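Long-range contacts in beta-agarase (Persicobacter, PDB 6AII), which probably cleaves the beta-1,4 linkages of agarose to yield neoagarobiose, as the catalytic domain of a family GH16 beta-agarase: residues W48-H53 with W64-V69; S55-G60 with N85-R90; I78-N83 with I284-Q289. One frame throughout, in Å; residues are numbered along the deposited sequence.

Contact 1 of 3, residues W48-H53 with W64-V69; sequences WKNFWH and WRHENV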
# COMPACT_ATOMS: atom_id res chain seq x y z
N TRP A 48 12.56 0.67 -10.15
CA TRP A 48 11.74 -0.23 -9.29
C TRP A 48 12.54 -1.51 -9.04
O TRP A 48 12.65 -2.37 -9.95
CB TRP A 48 10.39 -0.56 -9.98
CG TRP A 48 9.71 0.62 -10.58
CD1 TRP A 48 9.57 0.89 -11.91
CD2 TRP A 48 9.15 1.74 -9.88
NE1 TRP A 48 8.96 2.09 -12.09
CE2 TRP A 48 8.67 2.64 -10.87
CE3 TRP A 48 8.96 2.06 -8.52
CZ2 TRP A 48 8.03 3.83 -10.56
CZ3 TRP A 48 8.36 3.27 -8.23
CH2 TRP A 48 7.88 4.13 -9.23
N LYS A 49 13.01 -1.70 -7.79
CA LYS A 49 13.71 -2.91 -7.48
C LYS A 49 12.73 -4.07 -7.42
O LYS A 49 11.71 -3.92 -6.77
CB LYS A 49 14.42 -2.84 -6.12
CG LYS A 49 15.43 -3.97 -5.83
CD LYS A 49 15.89 -3.88 -4.40
CE LYS A 49 17.11 -4.66 -3.99
NZ LYS A 49 17.17 -4.72 -2.50
N ASN A 50 13.06 -5.18 -8.06
CA ASN A 50 12.24 -6.40 -8.05
C ASN A 50 12.38 -7.23 -6.77
O ASN A 50 12.25 -8.44 -6.85
CB ASN A 50 12.45 -7.25 -9.28
CG ASN A 50 13.85 -7.80 -9.45
OD1 ASN A 50 14.74 -7.41 -8.69
ND2 ASN A 50 14.02 -8.71 -10.42
N PHE A 51 12.58 -6.59 -5.66
CA PHE A 51 12.59 -7.28 -4.42
C PHE A 51 12.35 -6.31 -3.27
O PHE A 51 12.34 -5.09 -3.44
CB PHE A 51 13.95 -7.98 -4.23
CG PHE A 51 13.86 -9.20 -3.34
CD1 PHE A 51 13.23 -10.36 -3.81
CD2 PHE A 51 14.35 -9.19 -2.06
CE1 PHE A 51 13.09 -11.47 -2.99
CE2 PHE A 51 14.20 -10.31 -1.22
CZ PHE A 51 13.64 -11.46 -1.71
N TRP A 52 12.30 -6.87 -2.04
CA TRP A 52 12.36 -6.13 -0.80
C TRP A 52 13.73 -5.43 -0.67
O TRP A 52 14.62 -5.78 -1.41
CB TRP A 52 12.09 -7.14 0.32
CG TRP A 52 12.21 -6.66 1.72
CD1 TRP A 52 13.10 -7.09 2.69
CD2 TRP A 52 11.30 -5.79 2.38
NE1 TRP A 52 12.85 -6.44 3.87
CE2 TRP A 52 11.74 -5.66 3.72
CE3 TRP A 52 10.18 -5.07 1.96
CZ2 TRP A 52 11.08 -4.87 4.66
CZ3 TRP A 52 9.56 -4.25 2.89
CH2 TRP A 52 9.99 -4.16 4.21
N HIS A 53 13.86 -4.54 0.30
CA HIS A 53 15.05 -3.70 0.37
C HIS A 53 16.23 -4.46 1.02
O HIS A 53 17.33 -3.90 1.05
CB HIS A 53 14.68 -2.33 0.94
CG HIS A 53 14.09 -2.35 2.29
ND1 HIS A 53 14.84 -2.68 3.40
CD2 HIS A 53 12.83 -2.10 2.72
CE1 HIS A 53 14.07 -2.62 4.48
NE2 HIS A 53 12.84 -2.25 4.08
N TRP A 64 8.99 -14.07 -1.00
CA TRP A 64 9.25 -13.07 -2.07
C TRP A 64 10.34 -13.63 -2.95
O TRP A 64 11.34 -14.17 -2.41
CB TRP A 64 9.64 -11.73 -1.52
CG TRP A 64 8.52 -10.97 -0.88
CD1 TRP A 64 7.20 -10.96 -1.25
CD2 TRP A 64 8.63 -10.14 0.27
NE1 TRP A 64 6.50 -10.14 -0.42
CE2 TRP A 64 7.34 -9.64 0.53
CE3 TRP A 64 9.69 -9.73 1.08
CZ2 TRP A 64 7.07 -8.76 1.56
CZ3 TRP A 64 9.41 -8.88 2.12
CH2 TRP A 64 8.13 -8.39 2.35
N ARG A 65 10.14 -13.53 -4.26
CA ARG A 65 11.10 -14.03 -5.22
C ARG A 65 11.24 -12.96 -6.28
O ARG A 65 10.24 -12.44 -6.74
CB ARG A 65 10.64 -15.34 -5.84
CG ARG A 65 10.64 -16.53 -4.88
CD ARG A 65 12.04 -16.87 -4.43
NE ARG A 65 12.09 -18.02 -3.52
CZ ARG A 65 12.17 -17.96 -2.19
NH1 ARG A 65 12.09 -16.80 -1.53
NH2 ARG A 65 12.34 -19.11 -1.52
N HIS A 66 12.47 -12.75 -6.74
CA HIS A 66 12.70 -11.77 -7.79
C HIS A 66 11.83 -12.10 -9.03
O HIS A 66 11.27 -11.16 -9.68
CB HIS A 66 14.18 -11.81 -8.24
CG HIS A 66 15.08 -11.30 -7.18
ND1 HIS A 66 15.78 -12.16 -6.33
CD2 HIS A 66 15.35 -10.06 -6.74
CE1 HIS A 66 16.44 -11.45 -5.44
NE2 HIS A 66 16.27 -10.16 -5.72
N GLU A 67 11.68 -13.37 -9.37
CA GLU A 67 11.01 -13.77 -10.60
C GLU A 67 9.48 -13.70 -10.50
O GLU A 67 8.79 -14.11 -11.42
CB GLU A 67 11.41 -15.20 -11.01
CG GLU A 67 11.18 -16.25 -9.94
CD GLU A 67 12.37 -16.55 -9.05
OE1 GLU A 67 13.09 -15.60 -8.63
OE2 GLU A 67 12.49 -17.74 -8.66
N ASN A 68 8.95 -13.18 -9.39
CA ASN A 68 7.50 -13.01 -9.21
C ASN A 68 7.12 -11.54 -9.45
O ASN A 68 5.99 -11.15 -9.13
CB ASN A 68 7.04 -13.49 -7.84
CG ASN A 68 6.84 -15.00 -7.84
OD1 ASN A 68 7.81 -15.75 -8.09
ND2 ASN A 68 5.62 -15.49 -7.60
N VAL A 69 8.01 -10.78 -10.09
CA VAL A 69 7.69 -9.42 -10.56
C VAL A 69 8.00 -9.36 -12.06
O VAL A 69 9.08 -9.70 -12.50
CB VAL A 69 8.49 -8.33 -9.81
CG1 VAL A 69 8.25 -6.93 -10.39
CG2 VAL A 69 8.22 -8.30 -8.31
O HOH W 1 9.96 -9.78 -5.58
O HOH W 2 11.73 -9.91 -12.01

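Contact 2 of 3, residues S55-G60 with N85-R90; sequences SWDGPG and NTKTFR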
# COMPACT_ATOMS: atom_id res chain seq x y z
N SER A 55 17.56 -9.05 2.00
CA SER A 55 17.39 -10.37 1.49
C SER A 55 16.22 -11.10 2.21
O SER A 55 15.83 -12.17 1.77
CB SER A 55 18.67 -11.18 1.61
OG SER A 55 18.98 -11.33 2.97
N TRP A 56 15.63 -10.52 3.25
CA TRP A 56 14.46 -11.13 3.92
C TRP A 56 13.35 -11.41 2.89
O TRP A 56 13.05 -10.51 2.12
CB TRP A 56 13.90 -10.17 4.96
CG TRP A 56 12.80 -10.76 5.77
CD1 TRP A 56 12.80 -11.93 6.46
CD2 TRP A 56 11.53 -10.16 5.98
NE1 TRP A 56 11.60 -12.09 7.12
CE2 TRP A 56 10.81 -11.00 6.87
CE3 TRP A 56 10.95 -8.98 5.54
CZ2 TRP A 56 9.52 -10.71 7.29
CZ3 TRP A 56 9.67 -8.68 5.98
CH2 TRP A 56 8.97 -9.53 6.83
N ASP A 57 12.76 -12.60 2.94
CA ASP A 57 11.80 -12.98 1.89
C ASP A 57 10.35 -12.90 2.38
O ASP A 57 9.47 -13.41 1.69
CB ASP A 57 12.16 -14.31 1.21
CG ASP A 57 11.89 -15.60 1.98
OD1 ASP A 57 11.70 -15.55 3.21
OD2 ASP A 57 11.89 -16.64 1.33
N GLY A 58 10.09 -12.32 3.53
CA GLY A 58 8.78 -11.84 3.83
C GLY A 58 8.14 -12.52 5.02
O GLY A 58 8.66 -13.45 5.62
N PRO A 59 6.95 -12.04 5.35
CA PRO A 59 6.24 -12.40 6.60
C PRO A 59 5.43 -13.66 6.41
O PRO A 59 5.08 -13.99 5.28
CB PRO A 59 5.30 -11.23 6.88
CG PRO A 59 4.91 -10.81 5.46
CD PRO A 59 6.18 -10.97 4.64
N GLY A 60 5.14 -14.39 7.50
CA GLY A 60 4.25 -15.50 7.31
C GLY A 60 4.88 -16.51 6.34
O GLY A 60 6.09 -16.65 6.26
N ASN A 85 6.74 -25.99 -2.06
CA ASN A 85 7.68 -25.91 -0.95
C ASN A 85 6.97 -25.35 0.28
O ASN A 85 6.01 -24.56 0.15
CB ASN A 85 8.89 -25.06 -1.26
CG ASN A 85 9.79 -25.66 -2.30
OD1 ASN A 85 9.63 -26.83 -2.61
ND2 ASN A 85 10.61 -24.82 -2.89
N THR A 86 7.36 -25.82 1.48
CA THR A 86 6.81 -25.30 2.74
C THR A 86 7.69 -24.18 3.23
O THR A 86 8.92 -24.06 2.94
CB THR A 86 6.71 -26.42 3.82
OG1 THR A 86 8.07 -26.75 4.09
CG2 THR A 86 5.80 -27.52 3.38
N LYS A 87 7.06 -23.29 4.03
CA LYS A 87 7.77 -22.35 4.81
C LYS A 87 7.27 -22.34 6.27
O LYS A 87 6.08 -22.47 6.56
CB LYS A 87 7.71 -20.93 4.24
CG LYS A 87 8.39 -19.87 5.07
CD LYS A 87 8.54 -18.51 4.40
CE LYS A 87 9.25 -17.52 5.26
NZ LYS A 87 9.24 -16.13 4.73
N THR A 88 8.25 -22.28 7.17
CA THR A 88 8.04 -22.24 8.61
C THR A 88 8.20 -20.81 9.10
O THR A 88 9.17 -20.15 8.74
CB THR A 88 8.97 -23.25 9.30
OG1 THR A 88 8.66 -24.54 8.80
CG2 THR A 88 8.73 -23.22 10.79
N PHE A 89 7.24 -20.27 9.83
CA PHE A 89 7.21 -18.88 10.21
C PHE A 89 6.67 -18.67 11.61
O PHE A 89 5.94 -19.52 12.14
CB PHE A 89 6.33 -18.09 9.22
CG PHE A 89 4.91 -18.63 9.17
CD1 PHE A 89 4.54 -19.69 8.36
CD2 PHE A 89 3.95 -18.06 10.00
CE1 PHE A 89 3.23 -20.13 8.34
CE2 PHE A 89 2.65 -18.52 9.99
CZ PHE A 89 2.30 -19.56 9.16
N ARG A 90 6.99 -17.53 12.19
CA ARG A 90 6.61 -17.24 13.59
C ARG A 90 5.24 -16.57 13.58
O ARG A 90 4.97 -15.70 12.77
CB ARG A 90 7.71 -16.37 14.21
CG ARG A 90 8.04 -16.59 15.67
CD ARG A 90 9.24 -15.75 16.18
NE ARG A 90 10.58 -16.16 15.68
CZ ARG A 90 11.60 -16.68 16.43
NH1 ARG A 90 12.81 -16.92 15.87
NH2 ARG A 90 11.37 -16.95 17.71
O HOH W 3 5.71 -14.37 10.37

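Contact 3 of 3, residues I78-N83 with I284-Q289; sequences IVASRN and INIEAQ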
# COMPACT_ATOMS: atom_id res chain seq x y z
N ILE A 78 2.64 -8.27 -10.05
CA ILE A 78 3.18 -8.74 -8.77
C ILE A 78 2.45 -10.06 -8.49
O ILE A 78 1.27 -10.08 -8.17
CB ILE A 78 3.06 -7.69 -7.68
CG1 ILE A 78 3.69 -6.36 -8.11
CG2 ILE A 78 3.74 -8.21 -6.43
CD1 ILE A 78 3.51 -5.24 -7.12
N VAL A 79 3.18 -11.17 -8.71
CA VAL A 79 2.59 -12.48 -8.90
C VAL A 79 2.63 -13.35 -7.65
O VAL A 79 3.66 -13.37 -7.01
CB VAL A 79 3.26 -13.22 -10.06
CG1 VAL A 79 2.72 -14.61 -10.20
CG2 VAL A 79 3.11 -12.37 -11.33
N ALA A 80 1.52 -13.98 -7.33
CA ALA A 80 1.47 -15.11 -6.36
C ALA A 80 1.47 -16.42 -7.12
O ALA A 80 0.60 -16.67 -7.98
CB ALA A 80 0.29 -15.01 -5.42
N SER A 81 2.33 -17.35 -6.67
CA SER A 81 2.39 -18.68 -7.27
C SER A 81 2.80 -19.69 -6.20
O SER A 81 3.08 -19.29 -5.06
CB SER A 81 3.36 -18.67 -8.42
OG SER A 81 4.66 -18.30 -8.02
N ARG A 82 2.74 -20.95 -6.54
CA ARG A 82 2.98 -21.99 -5.50
C ARG A 82 3.72 -23.16 -6.12
O ARG A 82 3.13 -23.93 -6.90
CB ARG A 82 1.66 -22.39 -4.84
CG ARG A 82 1.85 -23.44 -3.74
CD ARG A 82 0.62 -23.60 -2.90
NE ARG A 82 0.32 -22.44 -2.10
CZ ARG A 82 -0.89 -22.10 -1.70
NH1 ARG A 82 -1.92 -22.91 -1.95
NH2 ARG A 82 -1.07 -20.91 -1.11
N ASN A 83 4.93 -23.36 -5.64
CA ASN A 83 5.77 -24.51 -6.15
C ASN A 83 5.61 -25.73 -5.24
O ASN A 83 6.18 -26.76 -5.58
CB ASN A 83 7.22 -24.12 -6.32
CG ASN A 83 7.90 -23.63 -5.07
OD1 ASN A 83 7.47 -24.00 -3.98
ND2 ASN A 83 8.90 -22.80 -5.25
N ILE A 284 5.50 -1.48 -3.18
CA ILE A 284 4.26 -2.14 -3.64
C ILE A 284 4.51 -3.64 -3.56
O ILE A 284 5.48 -4.15 -4.08
CB ILE A 284 3.87 -1.74 -5.06
CG1 ILE A 284 3.83 -0.22 -5.18
CG2 ILE A 284 2.53 -2.41 -5.38
CD1 ILE A 284 3.22 0.25 -6.48
N ASN A 285 3.65 -4.33 -2.82
CA ASN A 285 3.92 -5.74 -2.64
C ASN A 285 2.63 -6.50 -2.32
O ASN A 285 1.57 -5.93 -1.98
CB ASN A 285 4.92 -6.02 -1.50
CG ASN A 285 4.30 -5.93 -0.12
OD1 ASN A 285 4.06 -4.85 0.39
ND2 ASN A 285 4.01 -7.04 0.52
N ILE A 286 2.77 -7.83 -2.39
CA ILE A 286 1.74 -8.73 -1.92
C ILE A 286 2.35 -9.62 -0.83
O ILE A 286 3.57 -9.78 -0.78
CB ILE A 286 1.12 -9.58 -3.03
CG1 ILE A 286 2.12 -10.57 -3.65
CG2 ILE A 286 0.46 -8.65 -4.08
CD1 ILE A 286 1.58 -11.44 -4.79
N GLU A 287 1.54 -10.03 0.11
CA GLU A 287 2.04 -10.88 1.17
C GLU A 287 0.91 -11.69 1.78
O GLU A 287 -0.26 -11.33 1.72
CB GLU A 287 2.74 -10.04 2.22
CG GLU A 287 1.99 -8.97 2.83
CD GLU A 287 2.83 -7.99 3.72
OE1 GLU A 287 3.98 -7.61 3.44
OE2 GLU A 287 2.33 -7.74 4.81
N ALA A 288 1.34 -12.75 2.45
CA ALA A 288 0.46 -13.62 3.26
C ALA A 288 0.93 -13.45 4.69
O ALA A 288 1.95 -14.06 5.03
CB ALA A 288 0.50 -15.02 2.80
N GLN A 289 0.29 -12.62 5.48
CA GLN A 289 0.77 -12.37 6.83
C GLN A 289 0.39 -13.56 7.73
O GLN A 289 -0.59 -14.27 7.48
CB GLN A 289 0.16 -11.07 7.37
CG GLN A 289 0.50 -9.89 6.45
CD GLN A 289 -0.60 -8.85 6.31
OE1 GLN A 289 -1.68 -8.95 6.90
NE2 GLN A 289 -0.33 -7.87 5.48

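Contact 1 of 3, residues W48-H53 with W64-V69
Water 2 is gripped by both segments: Asn50 ND2 donates to it at 3.0 Å, and it lies 2.7 Å from both His66 O and Val69 O. The same amide is held by the backbone outside the contact, ND2 by Glu40 O and OD1 by Thr42 N, so its rotation is well defined and asparagine, with a donor and an acceptor side by side, suits the place. A second water sits between Asn50 O and Arg65 O, tying the two backbones that direct bonds do not join.

The rings carry the packing. Phe51 and His66 form an offset stack, centroids 4.3 Å apart and planes at 27°, with Phe51 CD1 over the centre of the imidazole. Asn50 OD1 meets the edge of that imidazole at CD2, 3.3 Å away. With CG roughly trans to the backbone N (chi1 -153°), the Phe51 ring also turns its own edge to the chain opposite, and CE1 comes to 3.3 Å from Trp64 O. Further along, Trp64 puts CZ3 over one face of the Trp52 indole, 3.6 Å from CG, the ring planes inclined at 31°; His53 NE2 lies over the other face. The two segments do not pair with each other as strands, and packed aromatic groups make much of the join.

Trp52 and Trp64 both rest on Cys107 of strand 97-110, which pairs with strands 48-49 and 62-64 at the ends of these segments. Trp64 NE1 reaches Ile286 O on strand 280-287, and Val69 touches Val108 and Ile44 of strand 43-44.

Contact 2 of 3, residues S55-G60 with N85-R90
Lys87 NZ is gripped by three oxygens: it forms a salt bridge to Asp57 OD1 at 2.9 Å, donates to Gly58 O at 2.9 Å, and donates to Thr62 O just beyond the loop. All four of its side-chain torsions lie near 180°, and this full extension carries the ammonium group from strand 86-90 across to the loop. It meets OD1 from above the carboxylate plane, 46° out of it, and Gly58 O likewise from well above the carbonyl plane. Lysine suits the spot because a tetrahedral ammonium can serve three acceptors at once; their number probably favours its charged form. The other carboxylate oxygen, Asp57 OD2, forms a salt bridge with Arg65.

Outward from the charges, Gly60 O rests beside the lysine chain, 3.4 Å from Lys87 CE, and close to Phe89 CB at 3.3 Å. The Phe89 ring packs on the backbone of Gly60, its CG 3.5 Å from Gly60 C. The backbone angles of Gly58 would jam any CB against the preceding carbonyl O and so call for glycine; at Gly60 a positive phi (62°) merely favours it. Water 3 completes the join, accepting from Gly60 N and donating to Arg90 O.

The loop 55-60 leads into strand 62-64, which runs parallel to strand 97-110, while strand 86-90 pairs antiparallel with that same strand. Phe89 also touches Asp290 and Leu294 of helix 290-294.

Contact 3 of 3, residues I78-N83 with I284-Q289
The side chains of Ile78 and Ile286 lie alongside each other, pointing opposite ways, and join two strands that belong to different sheets and run only 9° apart here. At Ile78, CG1 stands trans to the carbonyl carbon (chi1 -53°) and the chain continues extended, which drives CD1 forward to Ile284 CG2 at 3.5 Å, tighter than a usual carbon contact. Its other branch, CG2, meets Ile286 CG1 at 4.0 Å. The two branches of one isoleucine thus engage two alternate residues of the partner strand.

Ile286 adopts the less common torsion for isoleucine: CG1 lies between the backbone N and the carbonyl carbon (chi1 65°), and the extended second torsion lays CD1 against the chain after Ile78. That methyl sits 3.6 Å from both Val79 C and Ala80 N, and 3.8 Å from Ala80 CB. The short side chain of Ala80 suits a position where a neighbour's methyl is pressed onto the backbone. Met313 of strand 312-325 touches both Ile284 and Ile286, extending the apolar layer.

Asn285 directs its CB to the other side of its strand. Its ND2 donates to Glu287 OE1 at 3.0 Å and to Ile286 O, which it meets from far above the carbonyl plane. Gln289 NE2 then binds Glu287 OE2 at 2.7 Å on its anti lone pair, nearly in the amide plane, so two amides hold the carboxylate, one at each oxygen.

Alternation along strand 280-287 therefore sorts the chemistry: the branched apolar Ile284 and Ile286 join the sheets as in the beta-sandwich of family GH16, while Asn285 and Glu287 alternate with them and bond to each other. Gln289 joins that polar pair from the N-cap position just before helix 290-294. Between these two segments the join is apolar packing, with no polar bond between them.

Contacts 2 and 3 are both buried, contact 3 nearest the centre of the chain and contact 2 farthest from it; contact 1 is partly buried. Their chemistry differs: contact 3 is a wholly apolar junction between the two sheets, contact 1 mixes aromatic rings with bridging waters, and contact 2 relies on charge and backbone carbonyls. All three reach the mixed sheet. Contacts 1 and 2 meet where Trp64 N probably donates to Asp57 O. Contacts 1 and 3 meet in space, where Val79 N probably donates to Asn68 O. Contacts 2 and 3 meet where Pro59 packs on Glu287, and Asn85 N donates to Asn83 OD1.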